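Long-range contact in PrgZ (Enterococcus faecalis, PDB 4FAJ), which binds pheromone peptides as an extracellular, membrane-anchored substrate-binding protein and probably takes part in peptide uptake: residues G365-E370 / K379-E384. Numbering follows the deposited sequence.
Sequences GVVPKE and KDFANE. With ZN (zinc ion), chain H.
D380 reaches across from one arm of a long loop to the other and accepts the backbone N-H of E370 at its OD2, a short and nearly straight bond of 2.7 Å (171°) from E370 N. The donor meets OD2 on its syn side, 24° out of the carboxylate plane. With CG anti to the backbone N (chi1 -166°), the carboxylate also turns OD1 back over its own chain. There A382 N donates to D380 OD1 from above the plane at 2.9 Å, closing an Asx turn, and a water bridges OD1 and P368 O. Both carboxylate oxygens are thus held, which should fix the rotation of the group.

In the tight part of the contact the methyl of A382 packs against the carbonyl oxygens of V367 and P368, its CB 3.5 Å from each. V367 sets CG2 against CE2 of the F381 ring at 3.6 Å, approaching it obliquely. W511 meets the ring edge to face, and K515 adds a cation-pi contact. Toward solvent the contact thins out: K369 brushes A382 with CG and then leads away, while the exposed E370 holds a zinc ion unevenly, OE2 at 2.2 Å and OE1 at 2.7 Å. That ion may ease the closeness of the E370 and D380 carboxylates. An irregular loop between strand 361-362 and helix 391-402 is here pinned by the D380 carboxylate, which also closes its own Asx turn, beside a surface zinc site.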
ATOM      1  N   GLY A 365     -15.737  -8.258   1.060  1.00 13.43           N
ATOM      2  CA  GLY A 365     -14.972  -8.826   2.163  1.00 13.10           C
ATOM      3  C   GLY A 365     -13.747  -7.958   2.379  1.00 13.02           C
ATOM      4  O   GLY A 365     -13.642  -6.858   1.813  1.00 12.67           O
ATOM      5  N   VAL A 366     -12.811  -8.439   3.189  1.00 12.99           N
ATOM      6  CA  VAL A 366     -11.546  -7.729   3.401  1.00 13.32           C
ATOM      7  C   VAL A 366     -10.731  -7.721   2.099  1.00 13.41           C
ATOM      8  O   VAL A 366     -10.161  -6.693   1.721  1.00 13.96           O
ATOM      9  CB  VAL A 366     -10.745  -8.385   4.546  1.00 13.46           C
ATOM     10  CG1 VAL A 366      -9.329  -7.871   4.631  1.00 13.39           C
ATOM     11  CG2 VAL A 366     -11.492  -8.202   5.897  1.00 13.36           C
ATOM     12  N   VAL A 367     -10.682  -8.871   1.433  1.00 12.91           N
ATOM     13  CA  VAL A 367      -9.862  -9.050   0.235  1.00 12.89           C
ATOM     14  C   VAL A 367     -10.644  -8.552  -0.972  1.00 13.13           C
ATOM     15  O   VAL A 367     -11.833  -8.856  -1.093  1.00 12.97           O
ATOM     16  CB  VAL A 367      -9.468 -10.530   0.018  1.00 13.11           C
ATOM     17  CG1 VAL A 367      -8.685 -10.695  -1.273  1.00 11.45           C
ATOM     18  CG2 VAL A 367      -8.647 -11.039   1.195  1.00 13.27           C
ATOM     19  N   PRO A 368      -9.998  -7.745  -1.837  1.00 13.57           N
ATOM     20  CA  PRO A 368     -10.667  -7.243  -3.035  1.00 13.87           C
ATOM     21  C   PRO A 368     -10.823  -8.268  -4.163  1.00 14.13           C
ATOM     22  O   PRO A 368     -10.132  -9.267  -4.190  1.00 13.05           O
ATOM     23  CB  PRO A 368      -9.762  -6.105  -3.493  1.00 13.88           C
ATOM     24  CG  PRO A 368      -8.400  -6.446  -2.969  1.00 13.96           C
ATOM     25  CD  PRO A 368      -8.628  -7.194  -1.693  1.00 13.62           C
ATOM     26  N   LYS A 369     -11.740  -7.982  -5.089  1.00 15.40           N
ATOM     27  CA  LYS A 369     -11.972  -8.839  -6.254  1.00 16.51           C
ATOM     28  C   LYS A 369     -10.906  -8.618  -7.323  1.00 17.23           C
ATOM     29  O   LYS A 369     -10.239  -7.568  -7.350  1.00 16.05           O
ATOM     30  CB  LYS A 369     -13.358  -8.560  -6.852  1.00 17.81           C
ATOM     31  CG  LYS A 369     -14.494  -8.964  -5.952  1.00 19.87           C
ATOM     32  CD  LYS A 369     -15.814  -8.259  -6.290  1.00 25.30           C
ATOM     33  CE  LYS A 369     -16.765  -9.110  -7.070  1.00 29.65           C
ATOM     34  NZ  LYS A 369     -18.142  -8.480  -7.030  1.00 33.12           N
ATOM     35  N   GLU A 370     -10.768  -9.618  -8.194  1.00 18.29           N
ATOM     36  CA  GLU A 370      -9.894  -9.583  -9.379  1.00 19.49           C
ATOM     37  C   GLU A 370      -8.406  -9.519  -9.043  1.00 19.43           C
ATOM     38  O   GLU A 370      -7.610  -9.104  -9.871  1.00 19.77           O
ATOM     39  CB  GLU A 370     -10.226  -8.407 -10.325  1.00 20.22           C
ATOM     40  CG  GLU A 370     -11.691  -8.109 -10.535  1.00 23.69           C
ATOM     41  CD  GLU A 370     -12.472  -9.285 -11.038  1.00 28.40           C
ATOM     42  OE1 GLU A 370     -11.893 -10.157 -11.738  1.00 33.06           O
ATOM     43  OE2 GLU A 370     -13.691  -9.329 -10.745  1.00 33.52           O
ATOM     44  N   LYS A 379     -10.945 -19.793  -9.511  1.00 24.20           N
ATOM     45  CA  LYS A 379     -11.955 -18.935  -8.881  1.00 22.98           C
ATOM     46  C   LYS A 379     -11.289 -17.762  -8.145  1.00 20.41           C
ATOM     47  O   LYS A 379     -10.261 -17.935  -7.500  1.00 19.01           O
ATOM     48  CB  LYS A 379     -12.796 -19.718  -7.869  1.00 23.55           C
ATOM     49  CG  LYS A 379     -13.698 -20.802  -8.423  1.00 26.48           C
ATOM     50  CD  LYS A 379     -14.319 -21.572  -7.236  1.00 28.96           C
ATOM     51  CE  LYS A 379     -15.357 -22.590  -7.667  1.00 31.12           C
ATOM     52  NZ  LYS A 379     -16.286 -22.879  -6.547  1.00 31.92           N
ATOM     53  N   ASP A 380     -11.892 -16.582  -8.256  1.00 18.64           N
ATOM     54  CA  ASP A 380     -11.502 -15.401  -7.475  1.00 17.41           C
ATOM     55  C   ASP A 380     -11.608 -15.754  -5.991  1.00 16.28           C
ATOM     56  O   ASP A 380     -12.578 -16.391  -5.591  1.00 16.22           O
ATOM     57  CB  ASP A 380     -12.444 -14.228  -7.828  1.00 17.31           C
ATOM     58  CG  ASP A 380     -11.937 -12.881  -7.347  1.00 17.13           C
ATOM     59  OD1 ASP A 380     -11.313 -12.793  -6.267  1.00 16.00           O
ATOM     60  OD2 ASP A 380     -12.207 -11.876  -8.034  1.00 16.94           O
ATOM     61  N   PHE A 381     -10.622 -15.355  -5.185  1.00 15.10           N
ATOM     62  CA  PHE A 381     -10.666 -15.560  -3.718  1.00 15.11           C
ATOM     63  C   PHE A 381     -11.856 -14.829  -3.092  1.00 15.15           C
ATOM     64  O   PHE A 381     -12.492 -15.308  -2.131  1.00 14.85           O
ATOM     65  CB  PHE A 381      -9.372 -15.050  -3.072  1.00 14.35           C
ATOM     66  CG  PHE A 381      -9.288 -15.285  -1.582  1.00 14.28           C
ATOM     67  CD1 PHE A 381      -8.805 -16.480  -1.077  1.00 13.84           C
ATOM     68  CD2 PHE A 381      -9.650 -14.291  -0.682  1.00 13.70           C
ATOM     69  CE1 PHE A 381      -8.698 -16.689   0.295  1.00 12.70           C
ATOM     70  CE2 PHE A 381      -9.575 -14.521   0.693  1.00 14.22           C
ATOM     71  CZ  PHE A 381      -9.092 -15.726   1.168  1.00 12.19           C
ATOM     72  N   ALA A 382     -12.133 -13.646  -3.626  1.00 15.37           N
ATOM     73  CA  ALA A 382     -13.215 -12.807  -3.123  1.00 15.71           C
ATOM     74  C   ALA A 382     -14.527 -13.177  -3.832  1.00 16.47           C
ATOM     75  O   ALA A 382     -15.059 -12.403  -4.615  1.00 17.48           O
ATOM     76  CB  ALA A 382     -12.848 -11.336  -3.338  1.00 14.86           C
ATOM     77  N   ASN A 383     -15.047 -14.370  -3.563  1.00 17.68           N
ATOM     78  CA  ASN A 383     -16.237 -14.853  -4.272  1.00 18.47           C
ATOM     79  C   ASN A 383     -17.472 -15.045  -3.396  1.00 18.46           C
ATOM     80  O   ASN A 383     -18.431 -15.715  -3.801  1.00 18.53           O
ATOM     81  CB  ASN A 383     -15.916 -16.137  -5.035  1.00 19.61           C
ATOM     82  CG  ASN A 383     -15.517 -17.279  -4.135  1.00 21.27           C
ATOM     83  OD1 ASN A 383     -15.249 -17.107  -2.947  1.00 24.28           O
ATOM     84  ND2 ASN A 383     -15.450 -18.466  -4.715  1.00 28.16           N
ATOM     85  N   GLU A 384     -17.441 -14.452  -2.202  1.00 17.46           N
ATOM     86  CA  GLU A 384     -18.560 -14.515  -1.265  1.00 17.58           C
ATOM     87  C   GLU A 384     -18.919 -13.113  -0.806  1.00 17.09           C
ATOM     88  O   GLU A 384     -18.035 -12.298  -0.542  1.00 17.38           O
ATOM     89  CB  GLU A 384     -18.185 -15.356  -0.042  1.00 17.77           C
ATOM     90  CG  GLU A 384     -18.106 -16.833  -0.301  1.00 18.75           C
ATOM     91  CD  GLU A 384     -17.783 -17.622   0.952  1.00 19.85           C
ATOM     92  OE1 GLU A 384     -18.507 -17.472   1.956  1.00 19.24           O
ATOM     93  OE2 GLU A 384     -16.813 -18.407   0.933  1.00 22.37           O
TER
HETATM   94 ZN    ZN H 606     -14.353 -11.227 -11.531  1.00 72.13          ZN
HETATM   95  O   HOH W   1      -9.184 -11.400  -5.633  1.00 14.09           O